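PDB 1S7J: phenazine biosynthesis protein PhzF family from Enterococcus faecalis, which is of unknown precise activity but probably acts as an isomerase, as a member of the PhzF family, whose fold is related to that of diaminopimelate epimerase. Local coordinates for residues 233-238 against 244-249; 209-214 against 221-226. All coordinates share one frame; numbering follows the deposited sequence.

Interaction 1 (233-238 against 244-249); sequences GFLTCE and VIIGGT
Thr236 lays its methyl CG2 across the backbone of Gly247 on the neighbouring strand, with CG2 3.6 Å from Gly247 CA. The methyl sits in the crowded position between the backbone N and the carbonyl carbon, while chi1 of -166° turns OG1 anti to the N; the apolar branch thus reaches over the partner strand. Gly247 has no side chain there, and the methyl occupies the room this leaves. These two residues form an antiparallel hydrogen-bonded pair in the beta hairpin of strands 234-240 and 243-259. Thr236 N donates to Gly247 O at 2.9 Å in a nearly straight bond (174°), and Gly247 N returns one to Thr236 O at 2.8 Å. The same two-way link recurs at Glu238 and Ile245, whose CB atoms lie alongside each other. Ile245 then directs the rest of its side chain away from strand 234-238 and, like Thr236, touches Tyr112 of strand 110-116.

Between the two hydrogen-bonded pairs stand Cys237 and Ile246, a non-hydrogen-bonded pair whose side chains emerge on the other face. There Cys237 SG approaches Ile246 CG2 at 4.3 Å, and Leu235 adds CD2 to the same apolar patch. At the end of the ladder a water takes over from direct pairing: it donates to Phe234 O at 2.7 Å and accepts from Thr249 N at 3.0 Å.

Ile245 O also receives a CA-H contact from Cys237 CA at 3.2 Å. The hairpin ladder uses the inward-turned backbone groups of its four bonded residues, while Leu235 and Cys237 pair with strand 222-227, and Val244 and Ile246 with strand 110-116. With backbone polarity spent on strand pairing, the Cys237 and Ile246 side chains pack on Ile211 of helix 207-218 by apolar contact.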
# COMPACT_ATOMS: atom_id res chain seq x y z
N GLY A 233 1.20 -9.83 4.09
CA GLY A 233 0.23 -9.36 3.10
C GLY A 233 0.43 -10.01 1.75
O GLY A 233 1.55 -10.04 1.24
N PHE A 234 -0.63 -10.57 1.18
CA PHE A 234 -0.55 -11.21 -0.13
C PHE A 234 -1.02 -10.28 -1.23
O PHE A 234 -1.89 -9.44 -1.02
CB PHE A 234 -1.36 -12.50 -0.16
CG PHE A 234 -1.32 -13.20 -1.48
CD1 PHE A 234 -0.20 -13.96 -1.85
CD2 PHE A 234 -2.39 -13.10 -2.37
CE1 PHE A 234 -0.15 -14.61 -3.09
CE2 PHE A 234 -2.35 -13.74 -3.61
CZ PHE A 234 -1.23 -14.50 -3.97
N LEU A 235 -0.44 -10.44 -2.41
CA LEU A 235 -0.79 -9.63 -3.56
C LEU A 235 -0.71 -10.44 -4.85
O LEU A 235 0.29 -11.15 -5.09
CB LEU A 235 0.17 -8.43 -3.69
CG LEU A 235 0.52 -7.53 -2.49
CD1 LEU A 235 1.86 -7.96 -1.89
CD2 LEU A 235 0.59 -6.08 -2.93
N THR A 236 -1.76 -10.42 -5.65
CA THR A 236 -1.74 -11.12 -6.93
C THR A 236 -1.39 -10.01 -7.94
O THR A 236 -2.02 -8.95 -7.96
CB THR A 236 -3.09 -11.81 -7.25
OG1 THR A 236 -2.91 -12.73 -8.33
CG2 THR A 236 -4.17 -10.80 -7.60
N CYS A 237 -0.32 -10.23 -8.69
CA CYS A 237 0.17 -9.24 -9.64
C CYS A 237 0.02 -9.57 -11.12
O CYS A 237 0.11 -10.73 -11.53
CB CYS A 237 1.63 -8.97 -9.36
SG CYS A 237 1.93 -8.62 -7.66
N GLU A 238 -0.15 -8.53 -11.92
CA GLU A 238 -0.26 -8.69 -13.36
C GLU A 238 0.44 -7.57 -14.09
O GLU A 238 0.37 -6.39 -13.68
CB GLU A 238 -1.72 -8.77 -13.82
CG GLU A 238 -1.83 -9.16 -15.30
CD GLU A 238 -3.20 -8.95 -15.88
OE1 GLU A 238 -4.08 -9.80 -15.64
OE2 GLU A 238 -3.40 -7.94 -16.60
N VAL A 244 0.71 -1.73 -14.09
CA VAL A 244 0.74 -2.98 -13.30
C VAL A 244 -0.49 -3.05 -12.40
O VAL A 244 -1.00 -2.01 -11.94
CB VAL A 244 2.03 -3.12 -12.44
CG1 VAL A 244 3.23 -3.28 -13.34
CG2 VAL A 244 2.19 -1.94 -11.52
N ILE A 245 -0.98 -4.27 -12.19
CA ILE A 245 -2.18 -4.50 -11.38
C ILE A 245 -1.92 -5.36 -10.15
O ILE A 245 -1.29 -6.42 -10.24
CB ILE A 245 -3.26 -5.23 -12.21
CG1 ILE A 245 -3.49 -4.52 -13.54
CG2 ILE A 245 -4.55 -5.34 -11.41
CD1 ILE A 245 -3.96 -3.09 -13.41
N ILE A 246 -2.39 -4.89 -8.99
CA ILE A 246 -2.25 -5.66 -7.75
C ILE A 246 -3.63 -5.95 -7.18
O ILE A 246 -4.49 -5.06 -7.11
CB ILE A 246 -1.40 -4.92 -6.67
CG1 ILE A 246 -2.03 -3.58 -6.31
CG2 ILE A 246 0.02 -4.76 -7.13
CD1 ILE A 246 -1.27 -2.83 -5.26
N GLY A 247 -3.86 -7.20 -6.81
CA GLY A 247 -5.14 -7.57 -6.24
C GLY A 247 -4.96 -8.15 -4.86
O GLY A 247 -4.08 -8.98 -4.65
N GLY A 248 -5.79 -7.72 -3.92
CA GLY A 248 -5.67 -8.26 -2.57
C GLY A 248 -6.98 -8.40 -1.83
O GLY A 248 -7.96 -7.73 -2.16
N THR A 249 -7.01 -9.31 -0.86
CA THR A 249 -8.20 -9.53 -0.04
C THR A 249 -8.27 -8.46 1.06
O THR A 249 -7.45 -7.54 1.09
CB THR A 249 -8.22 -10.96 0.60
OG1 THR A 249 -6.98 -11.21 1.29
CG2 THR A 249 -8.41 -12.02 -0.47
O HOH W 1 -4.25 -10.00 0.05

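Interaction 2 (209-214 against 221-226); sequences NLIPYW and TTLSAY
Leu223 points its side chain from strand 222-227 at helix 207-218 and divides its two methyls between Ile211 and Trp214. The position is consistent with the central helix of its lobe in the diaminopimelate epimerase-like fold, where each of two similar domains wraps strands around a helix, and Leu223 would then be one of the inward-facing residues of that wrapping. Its CG lies anti to the carbonyl carbon, with chi1 at -54°, which carries the fork off the strand; chi2 of 110° departs from a staggered setting and spreads the methyls along the helix surface. CD1 goes to the Ile211 branch, meeting CG2 of Ile211 at 4.2 Å. CD2 goes to the following turn, lying 3.9 Å from Trp214 CB.

Trp214 sets off toward the strand but does not present its indole to it. With CG anti to the carbonyl carbon (chi1 -71°), the ring swings away, so Leu223 meets the root of the side chain rather than a ring face. The indole finds its aromatic company elsewhere: it stacks with Phe186 of strand 186-192, and Tyr213 brings CE1 over the centre of one face, 3.5 Å above the plane. Tyr213 OH is hydrogen-bonded to Arg217 and Glu139, which holds that ring from its far end.

Between Ile211 and Trp214 the helix is kinked at Pro212, whose nitrogen makes no bond to the preceding turn. Helical bonding persists around it, as in Trp214 N to Leu210 O at 3.1 Å. No hydrogen bond joins helix and strand here, and the contact is apolar apart from one backbone oxygen. That oxygen, Trp214 O, lies just 3.5 Å from Leu223 CD2, the shortest approach between the two segments.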
# COMPACT_ATOMS: atom_id res chain seq x y z
N ASN A 209 7.47 -0.59 -8.95
CA ASN A 209 8.89 -0.91 -9.17
C ASN A 209 9.06 -2.43 -9.08
O ASN A 209 9.79 -3.03 -9.86
CB ASN A 209 9.78 -0.26 -8.10
CG ASN A 209 9.75 1.27 -8.16
OD1 ASN A 209 9.57 1.87 -9.22
ND2 ASN A 209 9.98 1.90 -7.00
N LEU A 210 8.41 -3.03 -8.08
CA LEU A 210 8.47 -4.48 -7.83
C LEU A 210 7.99 -5.36 -8.97
O LEU A 210 8.70 -6.28 -9.39
CB LEU A 210 7.65 -4.85 -6.58
CG LEU A 210 8.29 -4.82 -5.19
CD1 LEU A 210 9.57 -5.60 -5.22
CD2 LEU A 210 8.55 -3.41 -4.76
N ILE A 211 6.75 -5.15 -9.40
CA ILE A 211 6.17 -5.95 -10.47
C ILE A 211 6.98 -5.90 -11.79
O ILE A 211 7.31 -6.94 -12.36
CB ILE A 211 4.65 -5.60 -10.70
CG1 ILE A 211 3.88 -5.87 -9.40
CG2 ILE A 211 4.06 -6.46 -11.81
CD1 ILE A 211 2.39 -5.62 -9.51
N PRO A 212 7.29 -4.69 -12.30
CA PRO A 212 8.07 -4.61 -13.54
C PRO A 212 9.36 -5.43 -13.42
O PRO A 212 9.66 -6.28 -14.26
CB PRO A 212 8.37 -3.13 -13.64
CG PRO A 212 7.12 -2.52 -13.12
CD PRO A 212 6.86 -3.34 -11.88
N TYR A 213 10.11 -5.18 -12.34
CA TYR A 213 11.37 -5.86 -12.08
C TYR A 213 11.26 -7.39 -12.13
O TYR A 213 12.08 -8.05 -12.79
CB TYR A 213 11.96 -5.43 -10.72
CG TYR A 213 13.19 -6.23 -10.33
CD1 TYR A 213 13.06 -7.46 -9.67
CD2 TYR A 213 14.47 -5.81 -10.68
CE1 TYR A 213 14.17 -8.25 -9.40
CE2 TYR A 213 15.59 -6.59 -10.40
CZ TYR A 213 15.42 -7.82 -9.76
OH TYR A 213 16.50 -8.63 -9.50
N TRP A 214 10.33 -7.94 -11.37
CA TRP A 214 10.17 -9.38 -11.32
C TRP A 214 9.51 -10.01 -12.53
O TRP A 214 9.65 -11.22 -12.77
CB TRP A 214 9.46 -9.78 -10.03
CG TRP A 214 10.34 -9.61 -8.83
CD1 TRP A 214 10.35 -8.56 -7.96
CD2 TRP A 214 11.37 -10.50 -8.40
NE1 TRP A 214 11.32 -8.74 -7.02
CE2 TRP A 214 11.97 -9.92 -7.26
CE3 TRP A 214 11.85 -11.74 -8.87
CZ2 TRP A 214 13.03 -10.54 -6.57
CZ3 TRP A 214 12.90 -12.35 -8.19
CH2 TRP A 214 13.48 -11.75 -7.05
N THR A 221 3.78 -12.69 -17.01
CA THR A 221 2.76 -11.65 -17.10
C THR A 221 2.07 -11.58 -15.75
O THR A 221 1.66 -10.50 -15.30
CB THR A 221 1.69 -11.99 -18.17
OG1 THR A 221 2.33 -12.19 -19.44
CG2 THR A 221 0.67 -10.85 -18.29
N THR A 222 1.92 -12.74 -15.11
CA THR A 222 1.29 -12.82 -13.80
C THR A 222 2.23 -13.39 -12.75
O THR A 222 2.95 -14.37 -12.99
CB THR A 222 -0.01 -13.66 -13.84
OG1 THR A 222 0.24 -14.94 -14.45
CG2 THR A 222 -1.08 -12.93 -14.64
N LEU A 223 2.27 -12.73 -11.60
CA LEU A 223 3.12 -13.15 -10.51
C LEU A 223 2.39 -13.12 -9.18
O LEU A 223 1.48 -12.33 -8.97
CB LEU A 223 4.34 -12.23 -10.40
CG LEU A 223 5.24 -12.00 -11.60
CD1 LEU A 223 5.07 -10.57 -12.08
CD2 LEU A 223 6.69 -12.25 -11.20
N SER A 224 2.80 -14.00 -8.28
CA SER A 224 2.25 -14.06 -6.95
C SER A 224 3.29 -13.37 -6.03
O SER A 224 4.50 -13.57 -6.21
CB SER A 224 1.99 -15.52 -6.53
OG SER A 224 3.05 -16.38 -6.94
N ALA A 225 2.84 -12.52 -5.13
CA ALA A 225 3.75 -11.81 -4.25
C ALA A 225 3.29 -11.81 -2.79
O ALA A 225 2.13 -12.09 -2.49
CB ALA A 225 3.92 -10.39 -4.72
N TYR A 226 4.21 -11.51 -1.89
CA TYR A 226 3.89 -11.46 -0.49
C TYR A 226 4.82 -10.51 0.21
O TYR A 226 6.02 -10.75 0.27
CB TYR A 226 4.02 -12.86 0.14
CG TYR A 226 3.26 -13.01 1.44
CD1 TYR A 226 2.08 -13.76 1.49
CD2 TYR A 226 3.69 -12.37 2.61
CE1 TYR A 226 1.34 -13.87 2.67
CE2 TYR A 226 2.96 -12.47 3.79
CZ TYR A 226 1.79 -13.21 3.82
OH TYR A 226 1.05 -13.32 4.99

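In the fold
Followed from the N terminus, the chain reaches helix 207-218 first, turns into strand 222-227, and by interaction 2 closes the short loop that brings this strand back against the helix. It then reverses into strand 234-240 and again into strand 243-259, where interaction 1 closes the hairpin. The two closures are in series, neither nested nor crossed. Strands 222-227 and 234-240 are antiparallel neighbours, joined by backbone bonds such as Cys237 to Leu223, so both contacts share one stretch of sheet. Ile211 of the helix takes part in interaction 2 and also touches both strands of interaction 1: a single helix serves three successive strands.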